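Local coordinates for 3-oxoacyl-[acyl-carrier-protein] reductase (Sinorhizobium meliloti, PDB 3U9L) that probably reduces 3-oxoacyl-[acyl-carrier-protein] substrates with NADPH, as a member of the short-chain dehydrogenase/reductase family, at residues L66-I78 / D116-A129. Residues are numbered along the deposited sequence; the frame is centred on the assembly and turned at random.
Sequences LDVQSQVSVDRAI and DINVLSTQRVNRAA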
ATOM      1  N   LEU A  66      18.869   5.286  16.188  1.00 29.26           N
ATOM      2  CA  LEU A  66      17.723   4.380  16.042  1.00 28.76           C
ATOM      3  C   LEU A  66      17.631   3.977  14.586  1.00 29.15           C
ATOM      4  O   LEU A  66      17.283   4.777  13.704  1.00 28.69           O
ATOM      5  CB  LEU A  66      16.432   5.041  16.557  1.00 26.62           C
ATOM      6  CG  LEU A  66      15.140   4.213  16.696  1.00 27.48           C
ATOM      7  CD1 LEU A  66      14.014   4.968  17.442  1.00 24.87           C
ATOM      8  CD2 LEU A  66      14.688   3.804  15.322  1.00 28.40           C
ATOM      9  N   ASP A  67      18.013   2.741  14.329  1.00 28.84           N
ATOM     10  CA  ASP A  67      18.001   2.198  12.992  1.00 28.36           C
ATOM     11  C   ASP A  67      16.679   1.444  12.827  1.00 28.96           C
ATOM     12  O   ASP A  67      16.532   0.370  13.383  1.00 27.41           O
ATOM     13  CB  ASP A  67      19.131   1.200  12.887  1.00 28.09           C
ATOM     14  CG  ASP A  67      19.194   0.532  11.539  1.00 31.87           C
ATOM     15  OD1 ASP A  67      18.322   0.769  10.660  1.00 31.85           O
ATOM     16  OD2 ASP A  67      20.171  -0.209  11.323  1.00 36.43           O
ATOM     17  N   VAL A  68      15.745   1.964  12.032  1.00 27.97           N
ATOM     18  CA  VAL A  68      14.403   1.389  12.032  1.00 27.09           C
ATOM     19  C   VAL A  68      14.382   0.059  11.323  1.00 27.55           C
ATOM     20  O   VAL A  68      13.358  -0.614  11.312  1.00 26.62           O
ATOM     21  CB  VAL A  68      13.391   2.287  11.333  1.00 25.80           C
ATOM     22  CG1 VAL A  68      13.158   3.550  12.140  1.00 25.19           C
ATOM     23  CG2 VAL A  68      13.887   2.604   9.865  1.00 27.08           C
ATOM     24  N   GLN A  69      15.490  -0.317  10.693  1.00 28.69           N
ATOM     25  CA  GLN A  69      15.550  -1.604  10.011  1.00 26.58           C
ATOM     26  C   GLN A  69      16.035  -2.689  10.996  1.00 27.74           C
ATOM     27  O   GLN A  69      16.066  -3.869  10.655  1.00 26.55           O
ATOM     28  CB  GLN A  69      16.415  -1.528   8.740  1.00 29.39           C
ATOM     29  CG  GLN A  69      15.702  -0.888   7.561  1.00 28.41           C
ATOM     30  CD  GLN A  69      16.572  -0.675   6.309  1.00 32.20           C
ATOM     31  OE1 GLN A  69      16.369  -1.335   5.274  1.00 31.61           O
ATOM     32  NE2 GLN A  69      17.513   0.262   6.377  1.00 35.86           N
ATOM     33  N   SER A  70      16.386  -2.294  12.226  1.00 26.91           N
ATOM     34  CA  SER A  70      16.868  -3.262  13.206  1.00 26.75           C
ATOM     35  C   SER A  70      15.999  -3.276  14.450  1.00 27.28           C
ATOM     36  O   SER A  70      15.961  -2.281  15.192  1.00 26.37           O
ATOM     37  CB  SER A  70      18.333  -2.990  13.572  1.00 27.39           C
ATOM     38  OG  SER A  70      18.626  -3.540  14.839  1.00 28.46           O
ATOM     39  N   GLN A  71      15.290  -4.386  14.706  1.00 26.38           N
ATOM     40  CA  GLN A  71      14.442  -4.414  15.929  1.00 26.35           C
ATOM     41  C   GLN A  71      15.275  -4.171  17.164  1.00 27.16           C
ATOM     42  O   GLN A  71      14.870  -3.449  18.066  1.00 27.66           O
ATOM     43  CB  GLN A  71      13.630  -5.701  16.086  1.00 25.02           C
ATOM     44  CG  GLN A  71      12.611  -5.581  17.270  1.00 26.81           C
ATOM     45  CD  GLN A  71      11.402  -4.748  16.879  1.00 26.13           C
ATOM     46  OE1 GLN A  71      10.798  -5.020  15.848  1.00 25.03           O
ATOM     47  NE2 GLN A  71      11.012  -3.767  17.709  1.00 24.77           N
ATOM     48  N   VAL A  72      16.459  -4.760  17.199  1.00 28.53           N
ATOM     49  CA  VAL A  72      17.370  -4.568  18.336  1.00 29.21           C
ATOM     50  C   VAL A  72      17.737  -3.103  18.528  1.00 28.54           C
ATOM     51  O   VAL A  72      17.649  -2.579  19.639  1.00 29.04           O
ATOM     52  CB  VAL A  72      18.638  -5.434  18.189  1.00 30.88           C
ATOM     53  CG1 VAL A  72      19.758  -4.914  19.123  1.00 33.35           C
ATOM     54  CG2 VAL A  72      18.279  -6.882  18.523  1.00 30.03           C
ATOM     55  N   SER A  73      18.105  -2.421  17.446  1.00 28.78           N
ATOM     56  CA  SER A  73      18.304  -0.981  17.517  1.00 28.18           C
ATOM     57  C   SER A  73      17.080  -0.207  18.051  1.00 26.96           C
ATOM     58  O   SER A  73      17.182   0.640  18.941  1.00 25.37           O
ATOM     59  CB  SER A  73      18.694  -0.422  16.159  1.00 29.08           C
ATOM     60  OG  SER A  73      18.982   0.957  16.308  1.00 28.67           O
ATOM     61  N   VAL A  74      15.928  -0.485  17.461  1.00 28.28           N
ATOM     62  CA  VAL A  74      14.686   0.166  17.865  1.00 26.79           C
ATOM     63  C   VAL A  74      14.432  -0.052  19.351  1.00 25.75           C
ATOM     64  O   VAL A  74      14.131   0.892  20.087  1.00 26.46           O
ATOM     65  CB  VAL A  74      13.486  -0.346  16.994  1.00 25.70           C
ATOM     66  CG1 VAL A  74      12.159   0.134  17.574  1.00 23.01           C
ATOM     67  CG2 VAL A  74      13.644   0.123  15.584  1.00 24.53           C
ATOM     68  N   ASP A  75      14.531  -1.298  19.805  1.00 27.57           N
ATOM     69  CA  ASP A  75      14.206  -1.637  21.205  1.00 27.87           C
ATOM     70  C   ASP A  75      15.096  -0.868  22.165  1.00 28.63           C
ATOM     71  O   ASP A  75      14.644  -0.284  23.123  1.00 28.17           O
ATOM     72  CB  ASP A  75      14.407  -3.126  21.489  1.00 28.71           C
ATOM     73  CG  ASP A  75      13.277  -4.013  20.932  1.00 31.52           C
ATOM     74  OD1 ASP A  75      12.233  -3.492  20.512  1.00 30.62           O
ATOM     75  OD2 ASP A  75      13.452  -5.250  20.902  1.00 33.26           O
ATOM     76  N   ARG A  76      16.384  -0.861  21.864  1.00 28.73           N
ATOM     77  CA  ARG A  76      17.356  -0.174  22.680  1.00 28.50           C
ATOM     78  C   ARG A  76      16.998   1.281  22.832  1.00 29.39           C
ATOM     79  O   ARG A  76      17.056   1.824  23.927  1.00 29.50           O
ATOM     80  CB  ARG A  76      18.742  -0.307  22.028  1.00 32.11           C
ATOM     81  CG  ARG A  76      19.877   0.228  22.910  1.00 39.14           C
ATOM     82  CD  ARG A  76      21.251   0.156  22.197  1.00 44.27           C
ATOM     83  NE  ARG A  76      22.310   0.784  23.002  1.00 53.05           N
ATOM     84  CZ  ARG A  76      22.584   2.091  23.004  1.00 51.37           C
ATOM     85  NH1 ARG A  76      21.874   2.932  22.237  1.00 51.51           N
ATOM     86  NH2 ARG A  76      23.563   2.561  23.778  1.00 51.83           N
ATOM     87  N   ALA A  77      16.675   1.931  21.712  1.00 29.26           N
ATOM     88  CA  ALA A  77      16.416   3.375  21.723  1.00 28.13           C
ATOM     89  C   ALA A  77      15.148   3.689  22.507  1.00 27.35           C
ATOM     90  O   ALA A  77      15.061   4.719  23.147  1.00 27.18           O
ATOM     91  CB  ALA A  77      16.266   3.864  20.316  1.00 25.02           C
ATOM     92  N   ILE A  78      14.134   2.829  22.397  1.00 26.53           N
ATOM     93  CA  ILE A  78      12.884   3.036  23.141  1.00 25.86           C
ATOM     94  C   ILE A  78      13.137   2.831  24.624  1.00 26.60           C
ATOM     95  O   ILE A  78      12.662   3.598  25.446  1.00 25.68           O
ATOM     96  CB  ILE A  78      11.765   2.071  22.680  1.00 25.42           C
ATOM     97  CG1 ILE A  78      11.376   2.373  21.231  1.00 25.63           C
ATOM     98  CG2 ILE A  78      10.527   2.103  23.656  1.00 25.33           C
ATOM     99  CD1 ILE A  78      10.914   3.727  20.991  1.00 23.47           C
ATOM    100  N   ASP A 116      10.231  -2.446   3.568  1.00 18.55           N
ATOM    101  CA  ASP A 116      10.981  -2.507   4.799  1.00 20.09           C
ATOM    102  C   ASP A 116      11.197  -1.092   5.327  1.00 19.79           C
ATOM    103  O   ASP A 116      10.817  -0.756   6.392  1.00 19.77           O
ATOM    104  CB  ASP A 116      12.319  -3.232   4.625  1.00 21.76           C
ATOM    105  CG  ASP A 116      13.017  -3.548   5.963  1.00 24.63           C
ATOM    106  OD1 ASP A 116      12.409  -3.620   6.989  1.00 24.97           O
ATOM    107  OD2 ASP A 116      14.193  -3.772   5.960  1.00 26.32           O
ATOM    108  N   ILE A 117      11.792  -0.275   4.509  1.00 20.37           N
ATOM    109  CA  ILE A 117      12.104   1.113   4.926  1.00 20.41           C
ATOM    110  C   ILE A 117      10.887   1.995   5.262  1.00 20.61           C
ATOM    111  O   ILE A 117      10.906   2.804   6.207  1.00 20.40           O
ATOM    112  CB  ILE A 117      12.939   1.864   3.853  1.00 23.12           C
ATOM    113  CG1 ILE A 117      14.258   1.131   3.579  1.00 24.33           C
ATOM    114  CG2 ILE A 117      13.258   3.299   4.343  1.00 26.31           C
ATOM    115  CD1 ILE A 117      15.142   1.781   2.420  1.00 28.75           C
ATOM    116  N   ASN A 118       9.839   1.880   4.475  1.00 18.90           N
ATOM    117  CA  ASN A 118       8.743   2.835   4.611  1.00 20.36           C
ATOM    118  C   ASN A 118       7.580   2.304   5.470  1.00 20.08           C
ATOM    119  O   ASN A 118       6.802   3.087   6.012  1.00 20.11           O
ATOM    120  CB  ASN A 118       8.229   3.221   3.234  1.00 18.39           C
ATOM    121  CG  ASN A 118       9.191   4.185   2.489  1.00 21.94           C
ATOM    122  OD1 ASN A 118       9.234   5.366   2.784  1.00 21.27           O
ATOM    123  ND2 ASN A 118       9.915   3.665   1.490  1.00 20.12           N
ATOM    124  N   VAL A 119       7.494   0.985   5.618  1.00 18.69           N
ATOM    125  CA  VAL A 119       6.402   0.380   6.386  1.00 18.21           C
ATOM    126  C   VAL A 119       6.838  -0.496   7.576  1.00 18.75           C
ATOM    127  O   VAL A 119       6.396  -0.298   8.712  1.00 18.33           O
ATOM    128  CB  VAL A 119       5.455  -0.459   5.436  1.00 18.76           C
ATOM    129  CG1 VAL A 119       4.360  -1.143   6.260  1.00 18.97           C
ATOM    130  CG2 VAL A 119       4.789   0.455   4.381  1.00 18.44           C
ATOM    131  N   LEU A 120       7.682  -1.484   7.323  1.00 18.80           N
ATOM    132  CA  LEU A 120       8.109  -2.396   8.374  1.00 18.57           C
ATOM    133  C   LEU A 120       8.824  -1.601   9.457  1.00 19.66           C
ATOM    134  O   LEU A 120       8.762  -1.922  10.634  1.00 21.07           O
ATOM    135  CB  LEU A 120       9.039  -3.463   7.799  1.00 18.16           C
ATOM    136  CG  LEU A 120       8.431  -4.443   6.785  1.00 19.05           C
ATOM    137  CD1 LEU A 120       9.400  -5.639   6.601  1.00 18.16           C
ATOM    138  CD2 LEU A 120       7.051  -4.910   7.201  1.00 18.45           C
ATOM    139  N   SER A 121       9.500  -0.531   9.048  1.00 19.77           N
ATOM    140  CA  SER A 121      10.081   0.394   9.985  1.00 20.65           C
ATOM    141  C   SER A 121       9.082   0.848  11.053  1.00 19.28           C
ATOM    142  O   SER A 121       9.404   0.835  12.243  1.00 18.88           O
ATOM    143  CB  SER A 121      10.597   1.622   9.217  1.00 20.67           C
ATOM    144  OG  SER A 121       9.540   2.252   8.510  1.00 20.30           O
ATOM    145  N   THR A 122       7.901   1.304  10.624  1.00 17.18           N
ATOM    146  CA  THR A 122       6.881   1.779  11.569  1.00 18.02           C
ATOM    147  C   THR A 122       6.379   0.650  12.479  1.00 17.43           C
ATOM    148  O   THR A 122       6.017   0.871  13.613  1.00 17.97           O
ATOM    149  CB  THR A 122       5.680   2.415  10.821  1.00 18.52           C
ATOM    150  OG1 THR A 122       4.901   1.381  10.156  1.00 16.37           O
ATOM    151  CG2 THR A 122       6.256   3.503   9.766  1.00 17.66           C
ATOM    152  N   GLN A 123       6.315  -0.558  11.960  1.00 16.97           N
ATOM    153  CA  GLN A 123       5.847  -1.663  12.749  1.00 17.58           C
ATOM    154  C   GLN A 123       6.858  -2.022  13.868  1.00 18.34           C
ATOM    155  O   GLN A 123       6.463  -2.317  15.017  1.00 20.27           O
ATOM    156  CB  GLN A 123       5.534  -2.858  11.836  1.00 17.79           C
ATOM    157  CG  GLN A 123       4.793  -4.072  12.513  1.00 18.21           C
ATOM    158  CD  GLN A 123       3.417  -3.735  13.071  1.00 19.87           C
ATOM    159  OE1 GLN A 123       2.850  -2.663  12.790  1.00 18.86           O
ATOM    160  NE2 GLN A 123       2.878  -4.652  13.914  1.00 18.87           N
ATOM    161  N   ARG A 124       8.140  -2.032  13.547  1.00 18.76           N
ATOM    162  CA  ARG A 124       9.170  -2.227  14.573  1.00 19.43           C
ATOM    163  C   ARG A 124       9.043  -1.177  15.655  1.00 19.03           C
ATOM    164  O   ARG A 124       9.047  -1.480  16.832  1.00 18.81           O
ATOM    165  CB  ARG A 124      10.591  -2.163  13.950  1.00 20.66           C
ATOM    166  CG  ARG A 124      10.895  -3.378  13.135  1.00 21.84           C
ATOM    167  CD  ARG A 124      12.316  -3.389  12.581  1.00 23.85           C
ATOM    168  NE  ARG A 124      12.342  -4.431  11.583  1.00 23.63           N
ATOM    169  CZ  ARG A 124      12.294  -4.224  10.268  1.00 23.55           C
ATOM    170  NH1 ARG A 124      12.324  -2.992   9.766  1.00 22.01           N
ATOM    171  NH2 ARG A 124      12.249  -5.260   9.468  1.00 23.42           N
ATOM    172  N   VAL A 125       8.950   0.069  15.247  1.00 18.54           N
ATOM    173  CA  VAL A 125       8.832   1.157  16.193  1.00 19.27           C
ATOM    174  C   VAL A 125       7.534   1.058  16.999  1.00 19.37           C
ATOM    175  O   VAL A 125       7.533   1.205  18.245  1.00 18.96           O
ATOM    176  CB  VAL A 125       8.967   2.552  15.495  1.00 18.74           C
ATOM    177  CG1 VAL A 125       8.688   3.709  16.532  1.00 18.45           C
ATOM    178  CG2 VAL A 125      10.360   2.689  14.923  1.00 19.03           C
ATOM    179  N   ASN A 126       6.414   0.810  16.318  1.00 17.23           N
ATOM    180  CA  ASN A 126       5.163   0.672  17.050  1.00 18.14           C
ATOM    181  C   ASN A 126       5.160  -0.490  18.069  1.00 19.00           C
ATOM    182  O   ASN A 126       4.683  -0.352  19.202  1.00 18.46           O
ATOM    183  CB  ASN A 126       3.985   0.518  16.066  1.00 16.90           C
ATOM    184  CG  ASN A 126       3.546   1.844  15.518  1.00 16.76           C
ATOM    185  OD1 ASN A 126       3.653   2.842  16.187  1.00 17.10           O
ATOM    186  ND2 ASN A 126       3.073   1.868  14.289  1.00 16.45           N
ATOM    187  N   ARG A 127       5.670  -1.643  17.643  1.00 18.79           N
ATOM    188  CA  ARG A 127       5.679  -2.783  18.523  1.00 18.36           C
ATOM    189  C   ARG A 127       6.531  -2.512  19.781  1.00 21.73           C
ATOM    190  O   ARG A 127       6.232  -3.031  20.879  1.00 20.42           O
ATOM    191  CB  ARG A 127       6.129  -4.040  17.786  1.00 19.24           C
ATOM    192  CG  ARG A 127       4.940  -4.689  17.014  1.00 19.47           C
ATOM    193  CD  ARG A 127       5.403  -5.914  16.149  1.00 22.18           C
ATOM    194  NE  ARG A 127       6.112  -6.942  16.930  1.00 22.71           N
ATOM    195  CZ  ARG A 127       5.529  -7.828  17.732  1.00 23.70           C
ATOM    196  NH1 ARG A 127       6.288  -8.693  18.405  1.00 24.75           N
ATOM    197  NH2 ARG A 127       4.200  -7.859  17.878  1.00 22.25           N
ATOM    198  N   ALA A 128       7.562  -1.680  19.634  1.00 18.59           N
ATOM    199  CA  ALA A 128       8.401  -1.270  20.781  1.00 21.71           C
ATOM    200  C   ALA A 128       7.745  -0.214  21.674  1.00 20.29           C
ATOM    201  O   ALA A 128       7.785  -0.305  22.910  1.00 21.47           O
ATOM    202  CB  ALA A 128       9.810  -0.752  20.261  1.00 20.53           C
ATOM    203  N   ALA A 129       7.171   0.807  21.070  1.00 19.07           N
ATOM    204  CA  ALA A 129       6.652   1.963  21.768  1.00 19.06           C
ATOM    205  C   ALA A 129       5.249   1.844  22.284  1.00 20.29           C
ATOM    206  O   ALA A 129       4.943   2.326  23.312  1.00 20.57           O
ATOM    207  CB  ALA A 129       6.773   3.215  20.934  1.00 20.08           C
TER
HETATM  208  O   HOH W   1      15.459  -4.957   7.929  1.00 26.66           O
HETATM  209  O   HOH W   2       8.837  -6.818  16.353  1.00 30.09           O
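Arg-124 and Gln-71 cross at a slant, each reaching the other segment's backbone, where two neighbouring helices of the Rossmann fold of this short-chain dehydrogenase meet beside its parallel sheet. The case illustrates how a long polar side chain can tie a helix to the loop that leads into its neighbour. With CG beside its backbone N (chi1 -72°) and the chain extended as far as NE, Arg-124 runs alongside the turn at Val-68 and Gln-69. There NH1 donates to Val-68 O at 3.0 Å, in the carbonyl plane and on a lone pair, while Gln-69 O lies over the centre of one guanidinium face. The far edge of the guanidinium grips Asp-116 of its own helix end-on: NH1 and NH2 both reach OD1, NH1 at 2.8 Å. Together with the bond to Val-68 O, this salt bridge probably restrains the rotation of the group, and a water joining Asp-116 OD2 to Gln-69 O closes the circuit. Gln-71 answers from the first turn of helix 71-85. Its bend at chi2 (77°) carries the amide across the aliphatic part of Arg-124, where OE1 lies 3.2 Å from Arg-124 CG, and NE2 donates to Arg-124 O at 3.1 Å. That carbonyl also accepts the helical bond from Ala-128 N, on the opposite face of its plane. The second N-H of the amide is held by Asp-75 OD1.

On the sheet side the contact turns apolar. Val-125 CG2 meets Val-68 CG1 and Val-74 CG1, and Val-125 also packs on Leu-91 and His-93. Val-68 CG2 presses tightly on Ser-121 CB, at 3.5 Å. Further along, Ala-128 is a knob among Gln-71, Val-74, Asp-75 and Ile-78, its CB 3.6 Å from Ile-78 CG1.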